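PDB 3CUC: protein of unknown function with a Fic domain from Bacteroides thetaiotaomicron VPI-5482, which is of unknown function but contains a Fic domain of the Fic/DOC family and is largely helical. Local coordinates for residues Phe99-Asn104 against His193-Gly198; Arg188-His193 against Arg201-Leu206. All blocks are in the same frame, centred on the assembly; numbering follows the deposited sequence.

Interaction 1: Phe99-Asn104 against His193-Gly198; sequences FIRELN and HPFEDG
Asn-104 turns its CG away from the backbone N (chi1 -171°), and Phe-195 sends its ring off opposite the carbonyl carbon (chi1 -56°); together these torsions lay an amide flat on a phenyl face. Phe-195 belongs to the Fic signature, whose HPFEDG portion runs through residues 193-198 in the loop between helices 178-192 and 199-213, and Asn-104 comes from helix 97-107. The amide and ring planes are only 7° apart. Asn-104 CB sits over the middle of the ring, 3.7 Å from its centroid, in a CH-pi contact, and the amide continues toward the root of the ring, where Asn-104 ND2 lies 3.4 Å from Phe-195 CG. That same nitrogen gives a hydrogen bond to the backbone, ND2 of Asn-104 to O of Asp-197 at 2.8 Å, with the acceptor in the amide plane. Gly-131 N binds OD1 of Asn-104, so both ends of this buried amide are held and its rotation is fixed.

At the rim of the ring the fit is apolar: Ile-100 CG2 meets the edge at Phe-195 CE2, 3.7 Å away. Arg-101 CA lies 3.7 Å from Phe-195 CZ, oblique to the ring, while its guanidinium is engaged by Glu-132 in a salt bridge and by Tyr-133 in a cation-pi contact. Gly-198, the N-cap of helix 199-213, donates its N to Asp-197 OD1 at 2.6 Å, from above the carboxylate plane.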
ATOM      1  N   PHE A  99      -2.774  -1.613  15.035  1.00 47.20           N
ATOM      2  CA  PHE A  99      -1.781  -0.950  14.189  1.00 47.20           C
ATOM      3  C   PHE A  99      -2.449  -0.315  12.974  1.00 48.25           C
ATOM      4  O   PHE A  99      -2.121   0.815  12.612  1.00 49.42           O
ATOM      5  CB  PHE A  99      -0.679  -1.914  13.731  1.00 46.80           C
ATOM      6  CG  PHE A  99       0.302  -1.293  12.759  1.00 46.02           C
ATOM      7  CD1 PHE A  99       1.243  -0.371  13.203  1.00 43.54           C
ATOM      8  CD2 PHE A  99       0.269  -1.617  11.403  1.00 40.93           C
ATOM      9  CE1 PHE A  99       2.139   0.214  12.316  1.00 43.47           C
ATOM     10  CE2 PHE A  99       1.158  -1.035  10.510  1.00 43.08           C
ATOM     11  CZ  PHE A  99       2.097  -0.122  10.965  1.00 44.80           C
ATOM     12  N   ILE A 100      -3.388  -1.035  12.361  1.00 48.37           N
ATOM     13  CA  ILE A 100      -4.074  -0.551  11.165  1.00 48.31           C
ATOM     14  C   ILE A 100      -4.919   0.675  11.500  1.00 49.11           C
ATOM     15  O   ILE A 100      -4.970   1.636  10.730  1.00 47.92           O
ATOM     16  CB  ILE A 100      -4.964  -1.642  10.533  1.00 48.19           C
ATOM     17  CG1 ILE A 100      -4.114  -2.825  10.064  1.00 47.48           C
ATOM     18  CG2 ILE A 100      -5.727  -1.082   9.341  1.00 45.61           C
ATOM     19  CD1 ILE A 100      -4.922  -4.034   9.664  1.00 45.86           C
ATOM     20  N   ARG A 101      -5.560   0.635  12.662  1.00 50.56           N
ATOM     21  CA  ARG A 101      -6.375   1.747  13.140  1.00 52.42           C
ATOM     22  C   ARG A 101      -5.503   2.974  13.409  1.00 52.30           C
ATOM     23  O   ARG A 101      -5.855   4.085  13.022  1.00 52.57           O
ATOM     24  CB  ARG A 101      -7.143   1.343  14.404  1.00 53.27           C
ATOM     25  CG  ARG A 101      -8.143   0.194  14.193  1.00 58.02           C
ATOM     26  CD  ARG A 101      -8.492  -0.520  15.501  1.00 65.62           C
ATOM     27  NE  ARG A 101      -9.525   0.216  16.218  1.00 67.58           N
ATOM     28  CZ  ARG A 101     -10.835   0.067  16.031  1.00 73.96           C
ATOM     29  NH1 ARG A 101     -11.303  -0.817  15.160  1.00 76.25           N
ATOM     30  NH2 ARG A 101     -11.687   0.805  16.726  1.00 77.77           N
ATOM     31  N   GLU A 102      -4.361   2.765  14.055  1.00 52.42           N
ATOM     32  CA  GLU A 102      -3.411   3.847  14.308  1.00 53.11           C
ATOM     33  C   GLU A 102      -2.880   4.427  12.994  1.00 52.10           C
ATOM     34  O   GLU A 102      -2.585   5.619  12.900  1.00 51.65           O
ATOM     35  CB  GLU A 102      -2.245   3.345  15.172  1.00 54.17           C
ATOM     36  CG  GLU A 102      -1.287   4.438  15.651  1.00 59.66           C
ATOM     37  CD  GLU A 102      -1.960   5.457  16.559  1.00 66.47           C
ATOM     38  OE1 GLU A 102      -2.466   5.055  17.626  1.00 74.85           O
ATOM     39  OE2 GLU A 102      -1.983   6.659  16.211  1.00 71.14           O
ATOM     40  N   LEU A 103      -2.761   3.571  11.986  1.00 51.42           N
ATOM     41  CA  LEU A 103      -2.322   3.987  10.659  1.00 51.06           C
ATOM     42  C   LEU A 103      -3.335   4.948  10.044  1.00 50.66           C
ATOM     43  O   LEU A 103      -2.964   5.985   9.497  1.00 50.20           O
ATOM     44  CB  LEU A 103      -2.138   2.761   9.755  1.00 51.20           C
ATOM     45  CG  LEU A 103      -1.077   2.813   8.651  1.00 52.12           C
ATOM     46  CD1 LEU A 103       0.283   3.287   9.173  1.00 51.76           C
ATOM     47  CD2 LEU A 103      -0.951   1.440   8.013  1.00 51.01           C
ATOM     48  N   ASN A 104      -4.615   4.603  10.150  1.00 50.60           N
ATOM     49  CA  ASN A 104      -5.685   5.461   9.656  1.00 51.12           C
ATOM     50  C   ASN A 104      -5.712   6.802  10.392  1.00 51.72           C
ATOM     51  O   ASN A 104      -5.745   7.870   9.771  1.00 51.52           O
ATOM     52  CB  ASN A 104      -7.035   4.760   9.808  1.00 51.46           C
ATOM     53  CG  ASN A 104      -8.158   5.508   9.119  1.00 51.30           C
ATOM     54  OD1 ASN A 104      -8.927   6.223   9.763  1.00 50.07           O
ATOM     55  ND2 ASN A 104      -8.245   5.362   7.799  1.00 49.87           N
ATOM     56  N   HIS A 193     -13.000  -2.539   3.099  1.00 53.20           N
ATOM     57  CA  HIS A 193     -13.078  -1.065   3.059  1.00 53.48           C
ATOM     58  C   HIS A 193     -13.566  -0.505   4.415  1.00 53.62           C
ATOM     59  O   HIS A 193     -14.541   0.258   4.469  1.00 53.63           O
ATOM     60  CB  HIS A 193     -13.976  -0.632   1.887  1.00 53.18           C
ATOM     61  CG  HIS A 193     -13.418   0.489   1.056  1.00 53.25           C
ATOM     62  ND1 HIS A 193     -13.869   1.788   1.156  1.00 56.35           N
ATOM     63  CD2 HIS A 193     -12.469   0.496   0.087  1.00 51.88           C
ATOM     64  CE1 HIS A 193     -13.210   2.549   0.300  1.00 54.49           C
ATOM     65  NE2 HIS A 193     -12.354   1.789  -0.361  1.00 52.61           N
ATOM     66  N   PRO A 194     -12.864  -0.877   5.511  1.00 53.82           N
ATOM     67  CA  PRO A 194     -13.347  -0.738   6.889  1.00 53.56           C
ATOM     68  C   PRO A 194     -13.535   0.686   7.393  1.00 52.88           C
ATOM     69  O   PRO A 194     -14.486   0.944   8.117  1.00 52.47           O
ATOM     70  CB  PRO A 194     -12.260  -1.445   7.715  1.00 53.72           C
ATOM     71  CG  PRO A 194     -11.040  -1.348   6.895  1.00 53.97           C
ATOM     72  CD  PRO A 194     -11.512  -1.470   5.480  1.00 54.27           C
ATOM     73  N   PHE A 195     -12.630   1.592   7.038  1.00 53.02           N
ATOM     74  CA  PHE A 195     -12.714   2.974   7.508  1.00 53.53           C
ATOM     75  C   PHE A 195     -13.576   3.813   6.567  1.00 55.11           C
ATOM     76  O   PHE A 195     -13.826   3.426   5.419  1.00 55.25           O
ATOM     77  CB  PHE A 195     -11.318   3.596   7.642  1.00 52.54           C
ATOM     78  CG  PHE A 195     -10.395   2.827   8.545  1.00 50.51           C
ATOM     79  CD1 PHE A 195     -10.475   2.958   9.924  1.00 50.12           C
ATOM     80  CD2 PHE A 195      -9.447   1.965   8.015  1.00 50.45           C
ATOM     81  CE1 PHE A 195      -9.620   2.237  10.758  1.00 49.78           C
ATOM     82  CE2 PHE A 195      -8.594   1.243   8.841  1.00 49.22           C
ATOM     83  CZ  PHE A 195      -8.682   1.379  10.212  1.00 48.63           C
ATOM     84  N   GLU A 196     -14.034   4.960   7.067  1.00 56.89           N
ATOM     85  CA  GLU A 196     -14.779   5.910   6.247  1.00 58.13           C
ATOM     86  C   GLU A 196     -13.891   6.516   5.155  1.00 58.57           C
ATOM     87  O   GLU A 196     -14.390   6.929   4.119  1.00 59.22           O
ATOM     88  CB  GLU A 196     -15.403   7.017   7.109  1.00 57.99           C
ATOM     89  N   ASP A 197     -12.578   6.560   5.376  1.00 59.09           N
ATOM     90  CA  ASP A 197     -11.665   7.134   4.383  1.00 59.47           C
ATOM     91  C   ASP A 197     -10.222   6.651   4.550  1.00 57.72           C
ATOM     92  O   ASP A 197      -9.848   6.145   5.603  1.00 58.17           O
ATOM     93  CB  ASP A 197     -11.723   8.666   4.471  1.00 60.85           C
ATOM     94  CG  ASP A 197     -11.207   9.360   3.211  1.00 66.75           C
ATOM     95  OD1 ASP A 197     -10.788   8.672   2.253  1.00 71.95           O
ATOM     96  OD2 ASP A 197     -11.218  10.612   3.187  1.00 75.51           O
ATOM     97  N   GLY A 198      -9.426   6.804   3.492  1.00 56.08           N
ATOM     98  CA  GLY A 198      -8.010   6.441   3.505  1.00 54.72           C
ATOM     99  C   GLY A 198      -7.718   4.987   3.168  1.00 53.42           C
ATOM    100  O   GLY A 198      -6.574   4.547   3.265  1.00 53.03           O
TER

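Interaction 2: Arg188-His193 against Arg201-Leu206; sequences RYIRIH and RIARLL
The two helices that flank the Fic signature loop, 178-192 leading into it and 199-213 leading out, pack here as an antiparallel pair. Their short segments run at 165° to one another with axes 9.4 Å apart, and the CA atoms of Ile-190 and Ala-203 are the nearest across the pair, 6.2 Å apart. No hydrogen bond joins them; the contact is apolar and most of it is made by Tyr-189. The Tyr-189 ring reaches across to helix 199-213 because chi1 (174°) swings CG to the far side of CB from the backbone N, and there it meets three residues. Leu-206 comes over one face, displaced toward the rim, with its CD1 4.2 Å from the centroid of the Tyr-189 ring in a CH-pi contact. Farther out along the ring, Ile-202 CG2 packs against Tyr-189 CZ at 3.4 Å, and the phenolic oxygen rests beside the same branch and CB. Ala-203 meets the ring obliquely, its CB 4.0 Å from Tyr-189 CD2. The methyl of Ala-203 is also met by Ile-190, whose CD1 extends to within 3.8 Å of Ala-203 CB.

The pair lies deep in the bundle, with other helices packed round it. Ile-192 on the first helix rests on helix 156-173; Ile-202 on the second fits against Ile-100, Leu-103 and Ile-107 of helix 97-107, and Leu-205 meets Phe-36 of helix 22-42.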
ATOM      1  N   ARG A 188      -8.274  -8.222  -0.138  1.00 48.74           N
ATOM      2  CA  ARG A 188      -9.258  -8.491   0.906  1.00 49.10           C
ATOM      3  C   ARG A 188      -9.552  -7.244   1.733  1.00 49.95           C
ATOM      4  O   ARG A 188     -10.719  -6.931   1.985  1.00 50.19           O
ATOM      5  CB  ARG A 188      -8.792  -9.637   1.799  1.00 49.03           C
ATOM      6  CG  ARG A 188      -8.787 -10.968   1.077  1.00 49.11           C
ATOM      7  CD  ARG A 188      -8.372 -12.099   1.988  1.00 49.11           C
ATOM      8  NE  ARG A 188      -8.736 -13.398   1.428  1.00 51.15           N
ATOM      9  CZ  ARG A 188      -8.679 -14.551   2.089  1.00 48.14           C
ATOM     10  NH1 ARG A 188      -8.280 -14.594   3.353  1.00 51.43           N
ATOM     11  NH2 ARG A 188      -9.031 -15.672   1.481  1.00 48.11           N
ATOM     12  N   TYR A 189      -8.503  -6.526   2.134  1.00 50.80           N
ATOM     13  CA  TYR A 189      -8.671  -5.273   2.871  1.00 51.10           C
ATOM     14  C   TYR A 189      -9.509  -4.268   2.081  1.00 52.63           C
ATOM     15  O   TYR A 189     -10.479  -3.708   2.607  1.00 53.16           O
ATOM     16  CB  TYR A 189      -7.325  -4.634   3.232  1.00 50.56           C
ATOM     17  CG  TYR A 189      -7.495  -3.269   3.868  1.00 48.60           C
ATOM     18  CD1 TYR A 189      -7.708  -3.143   5.239  1.00 48.86           C
ATOM     19  CD2 TYR A 189      -7.479  -2.110   3.094  1.00 47.31           C
ATOM     20  CE1 TYR A 189      -7.888  -1.902   5.823  1.00 49.53           C
ATOM     21  CE2 TYR A 189      -7.657  -0.868   3.666  1.00 48.48           C
ATOM     22  CZ  TYR A 189      -7.863  -0.768   5.028  1.00 49.83           C
ATOM     23  OH  TYR A 189      -8.035   0.472   5.590  1.00 49.41           O
ATOM     24  N   ILE A 190      -9.135  -4.045   0.822  1.00 53.05           N
ATOM     25  CA  ILE A 190      -9.824  -3.057  -0.006  1.00 53.69           C
ATOM     26  C   ILE A 190     -11.298  -3.441  -0.224  1.00 54.19           C
ATOM     27  O   ILE A 190     -12.155  -2.567  -0.380  1.00 54.82           O
ATOM     28  CB  ILE A 190      -9.097  -2.832  -1.366  1.00 53.94           C
ATOM     29  CG1 ILE A 190      -9.357  -1.415  -1.888  1.00 55.19           C
ATOM     30  CG2 ILE A 190      -9.510  -3.877  -2.401  1.00 52.24           C
ATOM     31  CD1 ILE A 190      -8.615  -0.327  -1.107  1.00 55.74           C
ATOM     32  N   ARG A 191     -11.592  -4.742  -0.216  1.00 54.34           N
ATOM     33  CA  ARG A 191     -12.973  -5.225  -0.355  1.00 54.08           C
ATOM     34  C   ARG A 191     -13.788  -5.049   0.920  1.00 53.18           C
ATOM     35  O   ARG A 191     -14.987  -4.816   0.852  1.00 53.85           O
ATOM     36  CB  ARG A 191     -13.006  -6.695  -0.787  1.00 54.64           C
ATOM     37  CG  ARG A 191     -12.621  -6.946  -2.248  1.00 56.63           C
ATOM     38  CD  ARG A 191     -13.588  -6.294  -3.226  1.00 60.87           C
ATOM     39  NE  ARG A 191     -14.963  -6.746  -3.026  1.00 61.37           N
ATOM     40  CZ  ARG A 191     -15.544  -7.749  -3.680  1.00 63.78           C
ATOM     41  NH1 ARG A 191     -14.881  -8.440  -4.603  1.00 64.49           N
ATOM     42  NH2 ARG A 191     -16.805  -8.064  -3.409  1.00 65.07           N
ATOM     43  N   ILE A 192     -13.142  -5.166   2.078  1.00 52.40           N
ATOM     44  CA  ILE A 192     -13.789  -4.840   3.356  1.00 51.08           C
ATOM     45  C   ILE A 192     -14.020  -3.320   3.457  1.00 52.18           C
ATOM     46  O   ILE A 192     -15.095  -2.874   3.855  1.00 52.14           O
ATOM     47  CB  ILE A 192     -12.949  -5.317   4.567  1.00 50.57           C
ATOM     48  CG1 ILE A 192     -12.791  -6.842   4.570  1.00 48.85           C
ATOM     49  CG2 ILE A 192     -13.599  -4.887   5.877  1.00 48.21           C
ATOM     50  CD1 ILE A 192     -11.767  -7.338   5.581  1.00 49.40           C
ATOM     51  N   HIS A 193     -13.000  -2.539   3.099  1.00 53.20           N
ATOM     52  CA  HIS A 193     -13.078  -1.065   3.059  1.00 53.48           C
ATOM     53  C   HIS A 193     -13.566  -0.505   4.415  1.00 53.62           C
ATOM     54  O   HIS A 193     -14.541   0.258   4.469  1.00 53.63           O
ATOM     55  CB  HIS A 193     -13.976  -0.632   1.887  1.00 53.18           C
ATOM     56  CG  HIS A 193     -13.418   0.489   1.056  1.00 53.25           C
ATOM     57  ND1 HIS A 193     -13.869   1.788   1.156  1.00 56.35           N
ATOM     58  CD2 HIS A 193     -12.469   0.496   0.087  1.00 51.88           C
ATOM     59  CE1 HIS A 193     -13.210   2.549   0.300  1.00 54.49           C
ATOM     60  NE2 HIS A 193     -12.354   1.789  -0.361  1.00 52.61           N
ATOM     61  N   ARG A 201      -4.994   4.225   0.567  1.00 47.60           N
ATOM     62  CA  ARG A 201      -3.645   4.440   1.081  1.00 47.83           C
ATOM     63  C   ARG A 201      -3.220   3.388   2.088  1.00 47.18           C
ATOM     64  O   ARG A 201      -2.043   3.044   2.147  1.00 47.58           O
ATOM     65  CB  ARG A 201      -3.536   5.831   1.704  1.00 48.47           C
ATOM     66  CG  ARG A 201      -3.412   6.931   0.672  1.00 48.38           C
ATOM     67  CD  ARG A 201      -3.690   8.280   1.274  1.00 47.74           C
ATOM     68  NE  ARG A 201      -5.118   8.560   1.329  1.00 47.49           N
ATOM     69  CZ  ARG A 201      -5.650   9.604   1.948  1.00 43.56           C
ATOM     70  NH1 ARG A 201      -4.874  10.478   2.573  1.00 46.31           N
ATOM     71  NH2 ARG A 201      -6.971   9.770   1.945  1.00 46.27           N
ATOM     72  N   ILE A 202      -4.172   2.889   2.877  1.00 46.64           N
ATOM     73  CA  ILE A 202      -3.887   1.823   3.832  1.00 46.12           C
ATOM     74  C   ILE A 202      -3.538   0.554   3.069  1.00 45.87           C
ATOM     75  O   ILE A 202      -2.535  -0.081   3.364  1.00 46.61           O
ATOM     76  CB  ILE A 202      -5.065   1.540   4.789  1.00 45.93           C
ATOM     77  CG1 ILE A 202      -5.360   2.764   5.670  1.00 46.23           C
ATOM     78  CG2 ILE A 202      -4.756   0.331   5.669  1.00 42.31           C
ATOM     79  CD1 ILE A 202      -4.306   3.034   6.722  1.00 48.01           C
ATOM     80  N   ALA A 203      -4.359   0.203   2.081  1.00 45.56           N
ATOM     81  CA  ALA A 203      -4.095  -0.970   1.245  1.00 45.32           C
ATOM     82  C   ALA A 203      -2.659  -0.948   0.729  1.00 45.67           C
ATOM     83  O   ALA A 203      -1.912  -1.912   0.903  1.00 46.46           O
ATOM     84  CB  ALA A 203      -5.072  -1.041   0.086  1.00 44.40           C
ATOM     85  N   ARG A 204      -2.269   0.169   0.125  1.00 45.21           N
ATOM     86  CA  ARG A 204      -0.959   0.271  -0.500  1.00 45.05           C
ATOM     87  C   ARG A 204       0.157   0.300   0.530  1.00 45.43           C
ATOM     88  O   ARG A 204       1.255  -0.203   0.278  1.00 46.81           O
ATOM     89  CB  ARG A 204      -0.898   1.492  -1.413  1.00 45.08           C
ATOM     90  CG  ARG A 204      -1.705   1.300  -2.695  1.00 45.54           C
ATOM     91  CD  ARG A 204      -1.536   2.463  -3.657  1.00 46.51           C
ATOM     92  NE  ARG A 204      -2.168   3.676  -3.131  1.00 50.48           N
ATOM     93  CZ  ARG A 204      -3.470   3.961  -3.206  1.00 46.22           C
ATOM     94  NH1 ARG A 204      -4.326   3.135  -3.795  1.00 45.47           N
ATOM     95  NH2 ARG A 204      -3.919   5.087  -2.685  1.00 42.75           N
ATOM     96  N   LEU A 205      -0.128   0.876   1.692  1.00 45.20           N
ATOM     97  CA  LEU A 205       0.808   0.828   2.816  1.00 45.57           C
ATOM     98  C   LEU A 205       0.997  -0.606   3.309  1.00 45.14           C
ATOM     99  O   LEU A 205       2.106  -1.005   3.634  1.00 44.74           O
ATOM    100  CB  LEU A 205       0.341   1.740   3.964  1.00 45.48           C
ATOM    101  CG  LEU A 205       0.681   3.228   3.811  1.00 45.02           C
ATOM    102  CD1 LEU A 205      -0.139   4.071   4.772  1.00 39.62           C
ATOM    103  CD2 LEU A 205       2.170   3.470   4.022  1.00 45.06           C
ATOM    104  N   LEU A 206      -0.090  -1.372   3.360  1.00 45.41           N
ATOM    105  CA  LEU A 206      -0.033  -2.760   3.812  1.00 45.48           C
ATOM    106  C   LEU A 206       0.770  -3.628   2.841  1.00 45.13           C
ATOM    107  O   LEU A 206       1.459  -4.551   3.270  1.00 45.84           O
ATOM    108  CB  LEU A 206      -1.443  -3.338   4.023  1.00 45.36           C
ATOM    109  CG  LEU A 206      -2.243  -2.780   5.207  1.00 45.96           C
ATOM    110  CD1 LEU A 206      -3.691  -3.231   5.131  1.00 40.37           C
ATOM    111  CD2 LEU A 206      -1.620  -3.182   6.548  1.00 45.47           C
TER

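Interactions 1 and 2 lie with their centres about 9 Å apart, both inside the Fic domain. Their segments interleave along the chain: 99-104 comes first, then 188-193, 193-198 and 201-206, with His-193 the residue where 188-193 and 193-198 overlap. Helix 178-192, the signature loop and helix 199-213 follow one another directly in the chain: interaction 2 pairs the two helices, and interaction 1 fastens the connecting loop to helix 97-107. The contacts touch directly, Tyr-189 OH lying 3.2 Å from Phe-195 CD2 and Ile-202 CD1 3.7 Å from Leu-103 CB. Phe-195, Tyr-189, Ile-202 and Leu-103 thus meet in one buried cluster, which ties the signature loop into the Fic fold.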